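Local atomic coordinates of THUMP domain-containing protein (Pyrococcus horikoshii, PDB entry 1VBK), a protein that probably binds RNA through its THUMP domain and ATP through a ThiI-like domain, and is related to thiamine-biosynthesis proteins of the ThiI family. Residues A[76-81]-A[92-97]; A[86-91]-A[132-137]. All coordinates share one frame; numbering follows the deposited sequence.

Both contacts use helix 84-102, which belongs to the THUMP part of the protein, and they hold two different sides of it. Contact 1 rests residues 92-97 on the end of strand 71-81; contact 2, one to two turns earlier, pairs residues 86-91 with helix 124-138. Their centres are about 10 Å apart. Thr90 ties them together: its CG2 lies 3.6 Å from SD of Met78, and its OG1 packs against Val80 of the strand. On the other flank of the helix, CD2 of Leu92 meets CE2 of Tyr134 at 3.6 Å. The helix is thus packed between a strand and a second helix.

Contact 1. Residues A[76-81]-A[92-97]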
# COMPACT_ATOMS: atom_id res chain seq x y z
N PRO A 76 -8.00 33.56 -10.27
CA PRO A 76 -7.75 34.57 -9.23
C PRO A 76 -9.07 35.34 -9.29
O PRO A 76 -9.62 35.52 -10.37
CB PRO A 76 -6.61 35.40 -9.81
CG PRO A 76 -5.89 34.43 -10.70
CD PRO A 76 -7.01 33.67 -11.36
N ALA A 77 -9.60 35.78 -8.15
CA ALA A 77 -10.88 36.48 -8.20
C ALA A 77 -11.11 37.46 -7.06
O ALA A 77 -10.38 37.45 -6.06
CB ALA A 77 -12.02 35.47 -8.23
N MET A 78 -12.12 38.30 -7.22
CA MET A 78 -12.51 39.26 -6.20
C MET A 78 -13.78 38.73 -5.55
O MET A 78 -14.75 38.41 -6.24
CB MET A 78 -12.81 40.63 -6.81
CG MET A 78 -11.60 41.38 -7.32
SD MET A 78 -12.06 43.01 -7.94
CE MET A 78 -11.76 44.05 -6.50
N GLU A 79 -13.76 38.64 -4.22
CA GLU A 79 -14.92 38.17 -3.47
C GLU A 79 -15.67 39.38 -2.94
O GLU A 79 -15.07 40.28 -2.36
CB GLU A 79 -14.48 37.30 -2.30
CG GLU A 79 -15.63 36.89 -1.38
CD GLU A 79 -15.14 36.39 -0.04
OE1 GLU A 79 -14.31 35.46 -0.02
OE2 GLU A 79 -15.59 36.92 1.00
N VAL A 80 -16.98 39.41 -3.14
CA VAL A 80 -17.81 40.51 -2.66
C VAL A 80 -19.18 39.99 -2.23
O VAL A 80 -19.55 38.86 -2.55
CB VAL A 80 -18.04 41.57 -3.77
CG1 VAL A 80 -16.70 42.14 -4.25
CG2 VAL A 80 -18.80 40.95 -4.94
N GLU A 81 -19.91 40.80 -1.47
CA GLU A 81 -21.24 40.43 -1.03
C GLU A 81 -22.06 40.23 -2.30
O GLU A 81 -21.95 41.00 -3.25
CB GLU A 81 -21.85 41.56 -0.19
CG GLU A 81 -21.25 41.68 1.20
CD GLU A 81 -21.79 40.63 2.16
OE1 GLU A 81 -22.98 40.74 2.54
OE2 GLU A 81 -21.04 39.70 2.53
N LEU A 92 -17.62 45.37 -13.77
CA LEU A 92 -17.16 46.45 -14.64
C LEU A 92 -15.71 46.83 -14.31
O LEU A 92 -14.90 47.08 -15.21
CB LEU A 92 -18.07 47.68 -14.49
CG LEU A 92 -17.76 48.92 -15.35
CD1 LEU A 92 -17.71 48.54 -16.82
CD2 LEU A 92 -18.83 49.98 -15.10
N LEU A 93 -15.38 46.86 -13.03
CA LEU A 93 -14.03 47.19 -12.59
C LEU A 93 -13.02 46.20 -13.17
O LEU A 93 -11.96 46.58 -13.70
CB LEU A 93 -13.95 47.16 -11.07
CG LEU A 93 -12.60 47.48 -10.44
CD1 LEU A 93 -12.30 48.97 -10.62
CD2 LEU A 93 -12.62 47.13 -8.95
N MET A 94 -13.33 44.91 -13.07
CA MET A 94 -12.44 43.89 -13.59
C MET A 94 -12.42 43.86 -15.11
O MET A 94 -11.40 43.54 -15.72
CB MET A 94 -12.84 42.53 -13.02
CG MET A 94 -12.69 42.51 -11.51
SD MET A 94 -12.71 40.88 -10.82
CE MET A 94 -11.06 40.29 -11.37
N PHE A 95 -13.55 44.19 -15.73
CA PHE A 95 -13.63 44.22 -17.18
C PHE A 95 -12.70 45.30 -17.70
O PHE A 95 -11.96 45.09 -18.66
CB PHE A 95 -15.07 44.51 -17.63
CG PHE A 95 -15.22 44.68 -19.12
CD1 PHE A 95 -14.93 45.90 -19.73
CD2 PHE A 95 -15.66 43.62 -19.91
CE1 PHE A 95 -15.05 46.06 -21.12
CE2 PHE A 95 -15.79 43.77 -21.29
CZ PHE A 95 -15.49 44.99 -21.89
N ARG A 96 -12.74 46.47 -17.06
CA ARG A 96 -11.90 47.58 -17.47
C ARG A 96 -10.42 47.26 -17.31
O ARG A 96 -9.61 47.61 -18.18
CB ARG A 96 -12.30 48.84 -16.70
CG ARG A 96 -13.58 49.44 -17.24
CD ARG A 96 -14.20 50.51 -16.36
NE ARG A 96 -15.25 51.23 -17.09
CZ ARG A 96 -16.08 52.11 -16.54
NH1 ARG A 96 -15.99 52.40 -15.26
NH2 ARG A 96 -16.98 52.72 -17.30
N LYS A 97 -10.07 46.58 -16.23
CA LYS A 97 -8.68 46.22 -16.02
C LYS A 97 -8.21 45.31 -17.14
O LYS A 97 -7.13 45.50 -17.71
CB LYS A 97 -8.50 45.52 -14.67
CG LYS A 97 -7.09 45.00 -14.46
CD LYS A 97 -6.85 44.52 -13.03
CE LYS A 97 -5.47 43.89 -12.89
NZ LYS A 97 -4.41 44.80 -13.42
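Met78 and Met94 bring their thioethers together where helix 92-97 of the THUMP domain lies on strand 76-81, an alpha-on-beta contact of an alpha/beta fold. The two CA atoms stay 8.7 Å apart, so flexible side chains have to fill the distance, a task that suits methionine. The chains run past one another in opposite directions, each sulfur lying beside the partner's chain: CG of Met94 is 3.7 Å from SD of Met78, and CG of Met78 is equally close to SD of Met94. The overlap is apolar and side by side. In Met78, CG stands anti to the carbonyl carbon (chi1 -71°) and the chain continues extended to the sulfur, carrying it out to the helix. There it bends (chi3 95°), which swings CE round to Leu93. Met78 and Leu93 meet at about a right angle, the methyl CE lying 4.0 Å from CD2 of Leu93; only this branch of the leucine takes part, at the exposed margin of the contact. Met94 sits deeper, also touching Ile163 of the neighbouring strand 160-164 and Thr165. That strand bonds to the backbone of Met78, so the methionine that the helix meets is fixed in a sheet. An alanine here would lack CG, SD and CE of Met78, and would probably cost Met94 its close sulfur contact and Leu93 CD2 its methyl neighbour, opening a gap between strand and helix. The tightest point is sulfur on sulfur, SD of Met78 lying 3.6 Å from SD of Met94.

Contact 2. Residues A[86-91]-A[132-137]; sequences KINRTA and GEYILN
Asn88 and Tyr134 mark the nearest pass of helices 86-91 and 132-137, whose axes come within 9.6 Å and cross at -47°. The contact is carried chiefly by a stack between the asparagine and the tyrosine. The amide plane of Asn88 is only 12° from the plane of the ring, and CG of Asn88 lies 3.7 Å from CG of Tyr134, so the amide overlaps the inner end of the ring and not its hydroxyl end. CB of Asn88 approaches the same ring over one face, offset toward the rim, making a CH-pi contact 3.7 Å from the centroid. An asparagine suits this place because it is short and flat: its CB and its amide can both lie against the aromatic face where the CA atoms of Asn88 and Tyr134 are only 6.7 Å apart. The stack has a cost, since OD1 of Asn88 is buried here without a polar partner. Tyr134 reaches across because its CG stands anti to the backbone N (chi1 -171°), bringing CE2 to 3.3 Å from the backbone O of Asn88. At the next residue, Ile135, the end of the side chain comes nearer to helix 86-91, CD1 lying 4.4 Å from O of Ala91, three residues after Asn88; the short alanine side chain probably leaves room for the isoleucine to reach the backbone. Ala91 and Ile135 both also touch Ile152 of strand 150-157, beneath the two helices. On another side of helix 86-91, OG1 of Thr90 donates to O of Lys86 (2.9 Å), while Thr90 N reaches that oxygen from the opposite face of its carbonyl plane. Two helices side by side on a sheet, sharing an aliphatic core with a strand, with an amide-ring stack nearer the surface, fit the alpha/beta architecture of the THUMP domain.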
# COMPACT_ATOMS: atom_id res chain seq x y z
N LYS A 86 -23.28 45.27 -6.23
CA LYS A 86 -21.87 44.96 -6.03
C LYS A 86 -21.31 44.08 -7.14
O LYS A 86 -20.17 44.27 -7.57
CB LYS A 86 -21.67 44.29 -4.67
CG LYS A 86 -22.03 45.20 -3.50
CD LYS A 86 -21.59 44.60 -2.17
CE LYS A 86 -21.75 45.61 -1.04
NZ LYS A 86 -21.06 45.12 0.19
N ILE A 87 -22.11 43.13 -7.61
CA ILE A 87 -21.67 42.26 -8.70
C ILE A 87 -21.45 43.10 -9.97
O ILE A 87 -20.45 42.92 -10.67
CB ILE A 87 -22.73 41.15 -8.99
CG1 ILE A 87 -22.74 40.14 -7.84
CG2 ILE A 87 -22.42 40.45 -10.30
CD1 ILE A 87 -23.85 39.10 -7.94
N ASN A 88 -22.36 44.02 -10.26
CA ASN A 88 -22.21 44.87 -11.44
C ASN A 88 -20.98 45.77 -11.38
O ASN A 88 -20.21 45.83 -12.34
CB ASN A 88 -23.44 45.77 -11.65
CG ASN A 88 -24.54 45.08 -12.42
OD1 ASN A 88 -24.29 44.15 -13.18
ND2 ASN A 88 -25.78 45.55 -12.25
N ARG A 89 -20.78 46.46 -10.26
CA ARG A 89 -19.63 47.34 -10.20
C ARG A 89 -18.30 46.60 -10.18
O ARG A 89 -17.33 47.06 -10.78
CB ARG A 89 -19.73 48.31 -9.01
CG ARG A 89 -19.38 47.77 -7.64
CD ARG A 89 -18.92 48.94 -6.75
NE ARG A 89 -18.70 48.55 -5.36
CZ ARG A 89 -19.63 48.59 -4.41
NH1 ARG A 89 -20.86 49.01 -4.69
NH2 ARG A 89 -19.33 48.21 -3.17
N THR A 90 -18.24 45.44 -9.52
CA THR A 90 -16.99 44.69 -9.51
C THR A 90 -16.72 44.11 -10.89
O THR A 90 -15.59 44.07 -11.36
CB THR A 90 -17.02 43.54 -8.48
OG1 THR A 90 -17.34 44.06 -7.19
CG2 THR A 90 -15.64 42.86 -8.41
N ALA A 91 -17.78 43.64 -11.55
CA ALA A 91 -17.64 43.08 -12.89
C ALA A 91 -17.09 44.15 -13.85
O ALA A 91 -16.20 43.86 -14.66
CB ALA A 91 -18.98 42.57 -13.39
N GLY A 132 -24.09 41.88 -18.43
CA GLY A 132 -23.66 42.23 -19.77
C GLY A 132 -24.24 43.57 -20.19
O GLY A 132 -23.58 44.35 -20.87
N GLU A 133 -25.49 43.83 -19.79
CA GLU A 133 -26.15 45.09 -20.12
C GLU A 133 -25.46 46.25 -19.41
O GLU A 133 -25.35 47.35 -19.95
CB GLU A 133 -27.63 45.04 -19.71
CG GLU A 133 -28.31 46.41 -19.75
CD GLU A 133 -29.75 46.37 -19.29
OE1 GLU A 133 -30.01 45.85 -18.17
OE2 GLU A 133 -30.62 46.85 -20.04
N TYR A 134 -25.00 46.00 -18.19
CA TYR A 134 -24.32 47.01 -17.40
C TYR A 134 -23.00 47.38 -18.08
O TYR A 134 -22.68 48.56 -18.21
CB TYR A 134 -24.04 46.48 -15.99
CG TYR A 134 -23.52 47.52 -15.03
CD1 TYR A 134 -24.34 48.57 -14.60
CD2 TYR A 134 -22.22 47.46 -14.54
CE1 TYR A 134 -23.87 49.53 -13.70
CE2 TYR A 134 -21.74 48.41 -13.64
CZ TYR A 134 -22.57 49.44 -13.23
OH TYR A 134 -22.10 50.38 -12.32
N ILE A 135 -22.25 46.38 -18.50
CA ILE A 135 -20.97 46.62 -19.16
C ILE A 135 -21.19 47.32 -20.51
O ILE A 135 -20.48 48.28 -20.85
CB ILE A 135 -20.19 45.28 -19.34
CG1 ILE A 135 -19.85 44.72 -17.96
CG2 ILE A 135 -18.91 45.51 -20.15
CD1 ILE A 135 -19.09 43.41 -17.99
N LEU A 136 -22.18 46.87 -21.28
CA LEU A 136 -22.48 47.48 -22.58
C LEU A 136 -22.88 48.95 -22.48
O LEU A 136 -22.66 49.72 -23.42
CB LEU A 136 -23.60 46.71 -23.28
CG LEU A 136 -23.21 45.41 -23.99
CD1 LEU A 136 -24.47 44.68 -24.44
CD2 LEU A 136 -22.32 45.72 -25.18
N ASN A 137 -23.46 49.34 -21.35
CA ASN A 137 -23.90 50.71 -21.12
C ASN A 137 -22.77 51.62 -20.63
O ASN A 137 -22.92 52.83 -20.58
CB ASN A 137 -25.02 50.75 -20.08
CG ASN A 137 -26.38 50.35 -20.65
OD1 ASN A 137 -27.33 50.11 -19.90
ND2 ASN A 137 -26.48 50.29 -21.97